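Local coordinates for Pli0006 protein (PDB 3OP9) that probably binds DNA as a helix-turn-helix transcriptional regulator, assembled in the crystal as four copies of the same chain, at residues E12-L17 / A40-G45; Q27-E30 / Q35-T38; R56-F61 / D66-Y71; L88-R93 / A99-L104. All coordinates share one frame; numbering follows the deposited sequence.

Contact 1: residues E12-L17 / A40-G45; sequences ENLSRL and AYYMSG
Leu14 and the selenomethionine Met43 meet in the all-helical fold of the XRE-type helix-turn-helix family, which probably binds DNA; here helix 10-21 packs against helix 36-44. The two short segments approach to 8.4 Å between their axes, and their directions differ by 118°, so the helices run across each other. Met43 supplies the long arm: the bend at chi2 (-87°) brings SE and CE up to Leu14 and Ser15. Its side chain was deposited in two conformers, and the distances that follow hold for one of them. SE comes to 3.6 Å from Leu14 CG and equally close to Ser15 CA. The Met43 and Leu14 side chains cross at about a right angle; the even shorter approach of the terminal methyl CE to Leu14 CG is doubtful. Leu14 reaches forward because CG is anti to the backbone N (chi1 -175°), and its CD2 methyl rests 3.8 Å from Tyr42 CB. The tyrosine ring then leads away from this helix pair, toward Pro49 and Lys53. At the margin, Ser15 OG faces the Met43 backbone without a hydrogen bond, since its polar partner is Ala11 O, one turn back along the same helix. Further out, Ile28 and Asn25 of helix 25-32 also touch Met43, making its side chain a wedge shared by three helices. Elsewhere on helix 10-21, Arg16 forms a salt bridge with Glu109 of the third subunit. Within this segment pair, the closest polar approach is Ser15 OG to Met43 O, at 3.3 Å.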
loop_
_atom_site.group_PDB
_atom_site.type_symbol
_atom_site.label_atom_id
_atom_site.label_comp_id
_atom_site.label_asym_id
_atom_site.label_seq_id
_atom_site.Cartn_x
_atom_site.Cartn_y
_atom_site.Cartn_z
ATOM N N GLU A 12 -19.090 -11.037 -6.419
ATOM C CA GLU A 12 -18.447 -11.126 -7.748
ATOM C C GLU A 12 -17.005 -11.634 -7.597
ATOM O O GLU A 12 -16.545 -12.486 -8.363
ATOM C CB GLU A 12 -18.494 -9.744 -8.439
ATOM C CG GLU A 12 -17.784 -9.704 -9.790
ATOM C CD GLU A 12 -17.875 -8.333 -10.486
ATOM O OE1 GLU A 12 -18.786 -7.537 -10.159
ATOM O OE2 GLU A 12 -17.027 -8.054 -11.364
ATOM N N ASN A 13 -16.300 -11.111 -6.596
ATOM C CA ASN A 13 -14.909 -11.502 -6.338
ATOM C C ASN A 13 -14.797 -12.939 -5.882
ATOM O O ASN A 13 -13.926 -13.681 -6.341
ATOM C CB ASN A 13 -14.263 -10.590 -5.285
ATOM C CG ASN A 13 -14.025 -9.205 -5.805
ATOM O OD1 ASN A 13 -14.135 -8.966 -7.004
ATOM N ND2 ASN A 13 -13.649 -8.294 -4.924
ATOM N N LEU A 14 -15.693 -13.354 -4.994
ATOM C CA LEU A 14 -15.608 -14.713 -4.513
ATOM C C LEU A 14 -15.908 -15.644 -5.700
ATOM O O LEU A 14 -15.291 -16.690 -5.854
ATOM C CB LEU A 14 -16.593 -14.946 -3.360
ATOM C CG LEU A 14 -16.442 -16.341 -2.737
ATOM C CD1 LEU A 14 -15.047 -16.505 -2.136
ATOM C CD2 LEU A 14 -17.489 -16.573 -1.686
ATOM N N SER A 15 -16.850 -15.242 -6.557
ATOM C CA SER A 15 -17.216 -16.054 -7.712
ATOM C C SER A 15 -16.014 -16.206 -8.660
ATOM O O SER A 15 -15.758 -17.285 -9.187
ATOM C CB SER A 15 -18.433 -15.457 -8.435
ATOM O OG SER A 15 -19.607 -15.502 -7.607
ATOM N N ARG A 16 -15.258 -15.130 -8.854
ATOM C CA ARG A 16 -14.109 -15.190 -9.743
ATOM C C ARG A 16 -12.956 -16.003 -9.137
ATOM O O ARG A 16 -12.238 -16.687 -9.867
ATOM C CB ARG A 16 -13.594 -13.803 -10.100
ATOM C CG ARG A 16 -12.477 -13.925 -11.146
ATOM C CD ARG A 16 -11.995 -12.625 -11.646
ATOM N NE ARG A 16 -12.995 -11.884 -12.402
ATOM C CZ ARG A 16 -13.254 -12.054 -13.700
ATOM N NH1 ARG A 16 -12.624 -12.980 -14.415
ATOM N NH2 ARG A 16 -14.164 -11.289 -14.279
ATOM N N LEU A 17 -12.778 -15.914 -7.824
ATOM C CA LEU A 17 -11.765 -16.704 -7.123
ATOM C C LEU A 17 -12.095 -18.182 -7.258
ATOM O O LEU A 17 -11.228 -18.997 -7.561
ATOM C CB LEU A 17 -11.710 -16.298 -5.633
ATOM C CG LEU A 17 -10.986 -14.982 -5.370
ATOM C CD1 LEU A 17 -11.244 -14.507 -3.943
ATOM C CD2 LEU A 17 -9.471 -15.117 -5.649
ATOM N N ALA A 40 -23.127 -20.900 -1.616
ATOM C CA ALA A 40 -23.911 -20.538 -2.793
ATOM C C ALA A 40 -24.512 -19.161 -2.602
ATOM O O ALA A 40 -24.505 -18.339 -3.523
ATOM C CB ALA A 40 -25.032 -21.575 -3.061
ATOM N N TYR A 41 -25.044 -18.896 -1.415
ATOM C CA TYR A 41 -25.626 -17.582 -1.162
ATOM C C TYR A 41 -24.575 -16.469 -1.081
ATOM O O TYR A 41 -24.873 -15.346 -1.432
ATOM C CB TYR A 41 -26.452 -17.579 0.100
ATOM C CG TYR A 41 -27.629 -18.546 0.050
ATOM C CD1 TYR A 41 -28.274 -18.858 -1.159
ATOM C CD2 TYR A 41 -28.084 -19.141 1.200
ATOM C CE1 TYR A 41 -29.359 -19.756 -1.185
ATOM C CE2 TYR A 41 -29.172 -20.036 1.194
ATOM C CZ TYR A 41 -29.795 -20.335 0.003
ATOM O OH TYR A 41 -30.852 -21.221 0.022
ATOM N N TYR A 42 -23.369 -16.764 -0.603
ATOM C CA TYR A 42 -22.281 -15.775 -0.684
ATOM C C TYR A 42 -22.051 -15.345 -2.112
ATOM O O TYR A 42 -21.853 -14.155 -2.386
ATOM C CB TYR A 42 -20.954 -16.347 -0.201
ATOM C CG TYR A 42 -20.832 -16.580 1.277
ATOM C CD1 TYR A 42 -21.712 -16.003 2.186
ATOM C CD2 TYR A 42 -19.830 -17.397 1.763
ATOM C CE1 TYR A 42 -21.576 -16.248 3.567
ATOM C CE2 TYR A 42 -19.690 -17.645 3.109
ATOM C CZ TYR A 42 -20.555 -17.073 4.008
ATOM O OH TYR A 42 -20.354 -17.350 5.350
HETATM N N MSE A 43 -22.032 -16.333 -3.009
HETATM C CA MSE A 43 -21.666 -16.121 -4.416
HETATM C C MSE A 43 -22.726 -15.330 -5.159
HETATM O O MSE A 43 -22.414 -14.602 -6.089
HETATM C CB MSE A 43 -21.458 -17.454 -5.145
HETATM C CG MSE A 43 -20.426 -18.379 -4.525
HETATM SE SE MSE A 43 -18.567 -18.096 -5.099
HETATM C CE MSE A 43 -17.731 -19.256 -3.765
ATOM N N SER A 44 -23.980 -15.482 -4.754
ATOM C CA SER A 44 -25.085 -14.848 -5.442
ATOM C C SER A 44 -25.362 -13.505 -4.800
ATOM O O SER A 44 -26.190 -12.735 -5.289
ATOM C CB SER A 44 -26.326 -15.730 -5.381
ATOM O OG SER A 44 -26.753 -15.858 -4.050
ATOM N N GLY A 45 -24.676 -13.242 -3.692
ATOM C CA GLY A 45 -24.834 -12.003 -2.948
ATOM C C GLY A 45 -26.061 -11.968 -2.042
ATOM O O GLY A 45 -26.420 -10.924 -1.506
#

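Contact 2: residues Q27-E30 / Q35-T38; sequences QIAE and QTRT
Ala29 and Thr36 bring their backbones within 5.1 Å, CA to CA, where helix 25-32 passes the first turn of helix 36-44. Gln35 occupies the N-cap position, with phi/psi of -67°/151° still outside the helix, and its carbonyl O receives a weak bond from Thr38 N. The methyl of Ala29 fits against this opening turn: CB lies 3.7 Å from Thr36 N and 3.8 Å from Gln35 C, so a side chain of one carbon meets main chain directly. The pair sits at the turn of the helix-turn-helix, with helix 25-32 the first helix of the motif and helix 36-44 the second, which in relatives usually lies in the DNA major groove. Thr36 adds its hydroxyl, OG1 standing 3.8 Å from Ala29 CB. The torsion that sets it there (chi1 -65°) keeps OG1 beside the threonine's own N and swings CG2 anti to that N. Gln35 and Arg37 direct their CB atoms away from helix 25-32. Val39, one turn further along, also packs on Ala29, while Ile28 beside it reaches Val39 and Met43; Thr36 in turn touches Asn25 and His26.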
loop_
_atom_site.group_PDB
_atom_site.type_symbol
_atom_site.label_atom_id
_atom_site.label_comp_id
_atom_site.label_asym_id
_atom_site.label_seq_id
_atom_site.Cartn_x
_atom_site.Cartn_y
_atom_site.Cartn_z
ATOM N N GLN A 27 -15.876 -27.272 -1.105
ATOM C CA GLN A 27 -14.497 -27.078 -0.656
ATOM C C GLN A 27 -14.359 -25.764 0.116
ATOM O O GLN A 27 -13.705 -25.698 1.170
ATOM C CB GLN A 27 -13.547 -27.084 -1.851
ATOM C CG GLN A 27 -13.479 -28.453 -2.534
ATOM C CD GLN A 27 -12.562 -28.477 -3.737
ATOM O OE1 GLN A 27 -12.745 -27.720 -4.677
ATOM N NE2 GLN A 27 -11.566 -29.370 -3.716
ATOM N N ILE A 28 -14.988 -24.714 -0.395
ATOM C CA ILE A 28 -14.992 -23.452 0.323
ATOM C C ILE A 28 -15.796 -23.611 1.608
ATOM O O ILE A 28 -15.418 -23.058 2.645
ATOM C CB ILE A 28 -15.554 -22.316 -0.550
ATOM C CG1 ILE A 28 -14.629 -22.110 -1.755
ATOM C CG2 ILE A 28 -15.724 -21.026 0.259
ATOM C CD1 ILE A 28 -15.253 -21.305 -2.893
ATOM N N ALA A 29 -16.895 -24.373 1.548
ATOM C CA ALA A 29 -17.741 -24.554 2.727
ATOM C C ALA A 29 -16.922 -25.229 3.817
ATOM O O ALA A 29 -17.009 -24.869 4.995
ATOM C CB ALA A 29 -18.984 -25.402 2.397
ATOM N N GLU A 30 -16.125 -26.211 3.410
ATOM C CA GLU A 30 -15.301 -26.959 4.359
ATOM C C GLU A 30 -14.297 -26.008 4.996
ATOM O O GLU A 30 -14.069 -26.077 6.193
ATOM C CB GLU A 30 -14.601 -28.146 3.674
ATOM C CG GLU A 30 -15.416 -29.448 3.698
ATOM C CD GLU A 30 -15.487 -30.169 2.343
ATOM O OE1 GLU A 30 -14.434 -30.341 1.684
ATOM O OE2 GLU A 30 -16.604 -30.572 1.940
ATOM N N GLN A 35 -22.401 -24.592 5.648
ATOM C CA GLN A 35 -23.063 -25.391 4.627
ATOM C C GLN A 35 -22.647 -24.954 3.240
ATOM O O GLN A 35 -22.382 -23.775 3.020
ATOM C CB GLN A 35 -24.560 -25.184 4.703
ATOM C CG GLN A 35 -25.237 -25.758 5.913
ATOM C CD GLN A 35 -26.674 -25.290 5.964
ATOM O OE1 GLN A 35 -27.205 -24.799 4.968
ATOM N NE2 GLN A 35 -27.288 -25.391 7.117
ATOM N N THR A 36 -22.659 -25.895 2.297
ATOM C CA THR A 36 -22.420 -25.584 0.896
ATOM C C THR A 36 -23.472 -24.588 0.394
ATOM O O THR A 36 -23.190 -23.721 -0.420
ATOM C CB THR A 36 -22.438 -26.872 0.048
ATOM O OG1 THR A 36 -21.331 -27.702 0.430
ATOM C CG2 THR A 36 -22.345 -26.544 -1.441
ATOM N N ARG A 37 -24.696 -24.708 0.889
ATOM C CA ARG A 37 -25.760 -23.785 0.514
ATOM C C ARG A 37 -25.400 -22.358 0.886
ATOM O O ARG A 37 -25.695 -21.424 0.151
ATOM C CB ARG A 37 -27.067 -24.183 1.214
ATOM C CG ARG A 37 -28.229 -23.247 0.979
ATOM C CD ARG A 37 -29.448 -23.773 1.722
ATOM N NE ARG A 37 -29.851 -25.071 1.206
ATOM C CZ ARG A 37 -30.790 -25.832 1.745
ATOM N NH1 ARG A 37 -31.417 -25.421 2.837
ATOM N NH2 ARG A 37 -31.097 -27.003 1.194
ATOM N N THR A 38 -24.769 -22.183 2.035
ATOM C CA THR A 38 -24.433 -20.849 2.499
ATOM C C THR A 38 -23.409 -20.225 1.568
ATOM O O THR A 38 -23.467 -19.034 1.294
ATOM C CB THR A 38 -23.876 -20.866 3.930
ATOM O OG1 THR A 38 -24.930 -21.237 4.829
ATOM C CG2 THR A 38 -23.376 -19.507 4.323
#

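Contact 3: residues R56-F61 / D66-Y71; sequences RLATYF and DELVGY
A single methyl group, Leu68 CD2, makes every close approach between residues 56-61 and 66-71, reaching both Leu57 and Ala58. It lies 3.7 Å from Leu57 CB and the same distance from Ala58 N, with Ala58 CB a little further off at 4.2 Å. The methyl thus lodges against the root of one side chain and the backbone of the next: it meets a side-chain carbon and a backbone nitrogen, with no hydrogen bond across the pair. Leu68 can extend this far because CG is anti to the backbone N (chi1 178°), which carries CD2 to Leu57 and Ala58. All three residues are buried, and the backbones need not come close: in the nearest pair, Ala58 CA and Leu68 CA are 6.4 Å apart. Just beyond Leu68 the helix stops in a Schellman motif. Gly70, with phi 72°, is its C-prime residue; Tyr71 N bonds to Asp66 O at 3.0 Å, and Gly70 N makes a weak bond to Glu67 O. The turn sends the chain off toward Tyr71, whose OH is hydrogen-bonded to Thr59 OG1 of the third subunit. Asp66 too joins that subunit, through Asp66 and Ile65 of the other copy, so the short helix serves the subunit interface as well as the domain core. Leu68 also packs on Phe10 and Leu17 of helix 10-21 and on Leu54, while Leu57 leans on Leu31 and Leu32 of helix 25-32, placing the contact where helices 10-21, 25-32, 51-61 and 65-69 converge.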
loop_
_atom_site.group_PDB
_atom_site.type_symbol
_atom_site.label_atom_id
_atom_site.label_comp_id
_atom_site.label_asym_id
_atom_site.label_seq_id
_atom_site.Cartn_x
_atom_site.Cartn_y
_atom_site.Cartn_z
ATOM N N ARG A 56 -10.706 -15.630 7.170
ATOM C CA ARG A 56 -10.281 -16.952 6.733
ATOM C C ARG A 56 -10.114 -16.959 5.217
ATOM O O ARG A 56 -9.167 -17.561 4.718
ATOM C CB ARG A 56 -11.270 -18.062 7.127
ATOM C CG ARG A 56 -11.352 -18.376 8.595
ATOM C CD ARG A 56 -12.247 -19.597 8.814
ATOM N NE ARG A 56 -12.288 -20.031 10.209
ATOM C CZ ARG A 56 -11.300 -20.679 10.822
ATOM N NH1 ARG A 56 -10.181 -20.960 10.169
ATOM N NH2 ARG A 56 -11.428 -21.039 12.094
ATOM N N LEU A 57 -11.022 -16.311 4.480
ATOM C CA LEU A 57 -10.887 -16.295 3.011
ATOM C C LEU A 57 -9.673 -15.467 2.572
ATOM O O LEU A 57 -8.913 -15.849 1.659
ATOM C CB LEU A 57 -12.154 -15.716 2.359
ATOM C CG LEU A 57 -13.404 -16.598 2.481
ATOM C CD1 LEU A 57 -14.649 -15.842 2.127
ATOM C CD2 LEU A 57 -13.213 -17.824 1.581
ATOM N N ALA A 58 -9.484 -14.316 3.197
ATOM C CA ALA A 58 -8.359 -13.451 2.789
ATOM C C ALA A 58 -7.043 -14.169 3.051
ATOM O O ALA A 58 -6.096 -14.067 2.273
ATOM C CB ALA A 58 -8.405 -12.128 3.550
ATOM N N THR A 59 -6.979 -14.897 4.170
ATOM C CA THR A 59 -5.758 -15.601 4.526
ATOM C C THR A 59 -5.529 -16.745 3.511
ATOM O O THR A 59 -4.415 -16.958 3.040
ATOM C CB THR A 59 -5.871 -16.151 5.969
ATOM O OG1 THR A 59 -6.016 -15.046 6.872
ATOM C CG2 THR A 59 -4.634 -16.958 6.350
ATOM N N TYR A 60 -6.593 -17.465 3.175
ATOM C CA TYR A 60 -6.458 -18.609 2.260
ATOM C C TYR A 60 -5.938 -18.156 0.881
ATOM O O TYR A 60 -5.032 -18.760 0.326
ATOM C CB TYR A 60 -7.790 -19.332 2.109
ATOM C CG TYR A 60 -7.655 -20.511 1.192
ATOM C CD1 TYR A 60 -7.134 -21.712 1.662
ATOM C CD2 TYR A 60 -7.985 -20.415 -0.151
ATOM C CE1 TYR A 60 -6.975 -22.801 0.820
ATOM C CE2 TYR A 60 -7.829 -21.515 -0.995
ATOM C CZ TYR A 60 -7.325 -22.696 -0.490
ATOM O OH TYR A 60 -7.166 -23.792 -1.310
ATOM N N PHE A 61 -6.499 -17.066 0.366
ATOM C CA PHE A 61 -6.213 -16.565 -0.974
ATOM C C PHE A 61 -5.091 -15.542 -0.971
ATOM O O PHE A 61 -4.737 -15.017 -2.019
ATOM C CB PHE A 61 -7.479 -15.932 -1.573
ATOM C CG PHE A 61 -8.527 -16.936 -1.921
ATOM C CD1 PHE A 61 -8.293 -17.855 -2.945
ATOM C CD2 PHE A 61 -9.730 -16.975 -1.259
ATOM C CE1 PHE A 61 -9.251 -18.783 -3.290
ATOM C CE2 PHE A 61 -10.694 -17.912 -1.603
ATOM C CZ PHE A 61 -10.448 -18.822 -2.623
ATOM N N ASP A 66 -9.583 -5.747 2.028
ATOM C CA ASP A 66 -10.055 -4.728 1.073
ATOM C C ASP A 66 -10.144 -5.260 -0.363
ATOM O O ASP A 66 -11.127 -5.025 -1.043
ATOM C CB ASP A 66 -9.170 -3.481 1.152
ATOM C CG ASP A 66 -9.250 -2.802 2.538
ATOM O OD1 ASP A 66 -8.579 -3.273 3.472
ATOM O OD2 ASP A 66 -10.000 -1.833 2.732
ATOM N N GLU A 67 -9.104 -5.954 -0.823
ATOM C CA GLU A 67 -9.111 -6.585 -2.143
ATOM C C GLU A 67 -10.246 -7.620 -2.222
ATOM O O GLU A 67 -10.975 -7.691 -3.218
ATOM C CB GLU A 67 -7.762 -7.301 -2.400
ATOM C CG GLU A 67 -6.594 -6.358 -2.679
ATOM C CD GLU A 67 -5.221 -7.054 -2.690
ATOM O OE1 GLU A 67 -5.074 -8.149 -2.080
ATOM O OE2 GLU A 67 -4.284 -6.479 -3.293
ATOM N N LEU A 68 -10.331 -8.489 -1.226
ATOM C CA LEU A 68 -11.377 -9.535 -1.223
ATOM C C LEU A 68 -12.801 -8.991 -1.370
ATOM O O LEU A 68 -13.613 -9.531 -2.136
ATOM C CB LEU A 68 -11.284 -10.347 0.073
ATOM C CG LEU A 68 -12.312 -11.455 0.274
ATOM C CD1 LEU A 68 -12.241 -12.491 -0.883
ATOM C CD2 LEU A 68 -12.102 -12.122 1.651
ATOM N N VAL A 69 -13.125 -7.922 -0.647
ATOM C CA VAL A 69 -14.452 -7.363 -0.794
ATOM C C VAL A 69 -14.593 -6.256 -1.829
ATOM O O VAL A 69 -15.711 -5.846 -2.073
ATOM C CB VAL A 69 -15.040 -6.872 0.541
ATOM C CG1 VAL A 69 -14.908 -7.941 1.584
ATOM C CG2 VAL A 69 -14.385 -5.549 0.978
ATOM N N GLY A 70 -13.502 -5.770 -2.442
ATOM C CA GLY A 70 -13.607 -4.688 -3.423
ATOM C C GLY A 70 -13.925 -3.330 -2.795
ATOM O O GLY A 70 -14.643 -2.484 -3.357
ATOM N N TYR A 71 -13.362 -3.101 -1.624
ATOM C CA TYR A 71 -13.538 -1.812 -0.923
ATOM C C TYR A 71 -12.451 -0.833 -1.342
ATOM O O TYR A 71 -11.273 -1.173 -1.281
ATOM C CB TYR A 71 -13.494 -2.036 0.596
ATOM C CG TYR A 71 -13.564 -0.713 1.379
ATOM C CD1 TYR A 71 -14.749 0.010 1.440
ATOM C CD2 TYR A 71 -12.431 -0.177 1.992
ATOM C CE1 TYR A 71 -14.812 1.232 2.122
ATOM C CE2 TYR A 71 -12.490 1.037 2.683
ATOM C CZ TYR A 71 -13.682 1.724 2.747
ATOM O OH TYR A 71 -13.738 2.929 3.416
#

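Contact 4: residues L88-R93 / A99-L104; sequences LSLNLR and AKIKIL
Ile101 lays its CD1 methyl over one face of the Arg93 guanidinium, and the two side chains cross at about a right angle. In one of the two arginine conformers, CD1 is 4.1 Å from Arg93 NH2, a loose apolar approach to a flat charged group. The arginine folds to get there: bends at chi2 (-69°) and chi3 (-121°) carry the guanidinium back along its own segment, so that Ser89 O lies at its edge, in its plane. Leu90 comes from the same segment, its CD2 4.4 Å from Ile101 CD1, and one isoleucine methyl therefore serves both partners. The backbones stay well apart, 9.8 Å between the CA atoms of Leu90 and Ile101, and the side chains bridge the distance. Within 88-93, Asn91 ND2 hydrogen-bonds to Leu88 O at 3.1 Å, on the same face of that carbonyl as Asn91 N. The charge of Arg93 is met by a salt bridge from NH2 to Glu109 of the fourth subunit. Trp86 of that subunit packs on Ile101, and its Leu87 on Leu90; the contact thus joins residues 88-93, which continue from helix 81-89, to helix 95-111 within an intersubunit helical cluster.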
loop_
_atom_site.group_PDB
_atom_site.type_symbol
_atom_site.label_atom_id
_atom_site.label_comp_id
_atom_site.label_asym_id
_atom_site.label_seq_id
_atom_site.Cartn_x
_atom_site.Cartn_y
_atom_site.Cartn_z
ATOM N N LEU A 88 6.062 6.393 8.387
ATOM C CA LEU A 88 6.579 5.576 7.280
ATOM C C LEU A 88 7.995 5.060 7.560
ATOM O O LEU A 88 8.322 3.912 7.238
ATOM C CB LEU A 88 6.558 6.391 5.978
ATOM C CG LEU A 88 7.256 5.725 4.758
ATOM C CD1 LEU A 88 6.448 4.526 4.335
ATOM C CD2 LEU A 88 7.501 6.704 3.543
ATOM N N SER A 89 8.823 5.903 8.167
ATOM C CA SER A 89 10.207 5.553 8.494
ATOM C C SER A 89 10.312 4.385 9.470
ATOM O O SER A 89 11.353 3.756 9.545
ATOM C CB SER A 89 10.957 6.770 9.077
ATOM O OG SER A 89 10.666 6.918 10.464
ATOM N N LEU A 90 9.248 4.091 10.229
ATOM C CA LEU A 90 9.319 2.957 11.159
ATOM C C LEU A 90 9.463 1.641 10.408
ATOM O O LEU A 90 9.933 0.646 10.960
ATOM C CB LEU A 90 8.101 2.919 12.080
ATOM C CG LEU A 90 8.012 4.153 13.016
ATOM C CD1 LEU A 90 6.783 3.995 13.928
ATOM C CD2 LEU A 90 9.278 4.350 13.897
ATOM N N ASN A 91 9.087 1.637 9.129
ATOM C CA ASN A 91 9.192 0.415 8.336
ATOM C C ASN A 91 10.626 0.028 8.022
ATOM O O ASN A 91 10.896 -1.096 7.607
ATOM C CB ASN A 91 8.350 0.545 7.064
ATOM C CG ASN A 91 6.875 0.522 7.372
ATOM O OD1 ASN A 91 6.349 -0.493 7.818
ATOM N ND2 ASN A 91 6.206 1.638 7.180
ATOM N N LEU A 92 11.548 0.957 8.235
ATOM C CA LEU A 92 12.968 0.659 8.102
ATOM C C LEU A 92 13.579 -0.072 9.303
ATOM O O LEU A 92 14.672 -0.647 9.185
ATOM C CB LEU A 92 13.763 1.958 7.927
ATOM C CG LEU A 92 13.904 2.553 6.521
ATOM C CD1 LEU A 92 12.580 2.662 5.810
ATOM C CD2 LEU A 92 14.545 3.916 6.654
ATOM N N ARG A 93 12.888 -0.062 10.438
ATOM C CA ARG A 93 13.478 -0.551 11.684
ATOM C C ARG A 93 13.440 -2.062 11.771
ATOM O O ARG A 93 12.533 -2.683 11.240
ATOM C CB ARG A 93 12.718 0.013 12.879
ATOM C CG ARG A 93 12.604 1.508 12.838
ATOM C CD ARG A 93 13.944 2.148 13.066
ATOM N NE ARG A 93 13.878 3.010 14.234
ATOM C CZ ARG A 93 13.214 4.161 14.253
ATOM N NH1 ARG A 93 12.578 4.575 13.159
ATOM N NH2 ARG A 93 13.183 4.896 15.358
ATOM N N ALA A 99 9.915 -3.819 18.429
ATOM C CA ALA A 99 9.437 -4.425 19.663
ATOM C C ALA A 99 9.707 -3.514 20.892
ATOM O O ALA A 99 8.878 -3.428 21.820
ATOM C CB ALA A 99 10.085 -5.798 19.853
ATOM N N LYS A 100 10.865 -2.867 20.923
ATOM C CA LYS A 100 11.188 -1.978 22.035
ATOM C C LYS A 100 10.297 -0.757 22.040
ATOM O O LYS A 100 9.868 -0.293 23.096
ATOM C CB LYS A 100 12.663 -1.526 21.973
ATOM C CG LYS A 100 13.639 -2.653 22.326
ATOM C CD LYS A 100 15.105 -2.261 22.135
ATOM C CE LYS A 100 16.006 -3.442 22.524
ATOM N NZ LYS A 100 17.455 -3.127 22.461
ATOM N N ILE A 101 10.061 -0.189 20.866
ATOM C CA ILE A 101 9.199 0.996 20.767
ATOM C C ILE A 101 7.804 0.663 21.226
ATOM O O ILE A 101 7.159 1.464 21.921
ATOM C CB ILE A 101 9.176 1.537 19.335
ATOM C CG1 ILE A 101 10.535 2.204 19.034
ATOM C CG2 ILE A 101 8.075 2.526 19.169
ATOM C CD1 ILE A 101 10.796 2.412 17.525
ATOM N N LYS A 102 7.311 -0.508 20.814
ATOM C CA LYS A 102 5.969 -0.924 21.270
ATOM C C LYS A 102 5.881 -1.017 22.790
ATOM O O LYS A 102 4.888 -0.605 23.394
ATOM C CB LYS A 102 5.612 -2.278 20.662
ATOM C CG LYS A 102 4.229 -2.821 21.098
ATOM C CD LYS A 102 3.925 -4.129 20.357
ATOM C CE LYS A 102 2.519 -4.657 20.708
ATOM N NZ LYS A 102 2.366 -4.967 22.181
ATOM N N ILE A 103 6.898 -1.599 23.423
ATOM C CA ILE A 103 6.892 -1.663 24.899
ATOM C C ILE A 103 6.923 -0.278 25.525
ATOM O O ILE A 103 6.254 -0.006 26.521
ATOM C CB ILE A 103 8.065 -2.488 25.395
ATOM C CG1 ILE A 103 7.843 -3.933 24.942
ATOM C CG2 ILE A 103 8.184 -2.412 26.965
ATOM C CD1 ILE A 103 9.156 -4.784 24.958
ATOM N N LEU A 104 7.731 0.605 24.958
ATOM C CA LEU A 104 7.855 1.958 25.500
ATOM C C LEU A 104 6.502 2.658 25.451
ATOM O O LEU A 104 6.036 3.251 26.413
ATOM C CB LEU A 104 8.868 2.747 24.646
ATOM C CG LEU A 104 9.002 4.232 25.010
ATOM C CD1 LEU A 104 9.482 4.376 26.460
ATOM C CD2 LEU A 104 9.984 4.931 24.098
#

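How the contacts relate
From the N terminus, helix 10-21 opens the loop that contact 1 closes on helix 36-44, 23 residues on. Contact 2 falls wholly within that loop, joining helix 25-32 to the start of helix 36-44, and Met43 meets Ile28 where the two touch. Contact 3 follows in series, closing the short turn between helices 51-61 and 65-69; Asn13 and Leu17 link it to contact 1, and Ile28 to Leu57 links it to contact 2. These three tie together the helices of the probable DNA-binding region. Contact 4, last in the chain, closes the turn between helices 81-89 and 95-111, about 16 Å from contact 3 at the nearest atoms. No loops cross.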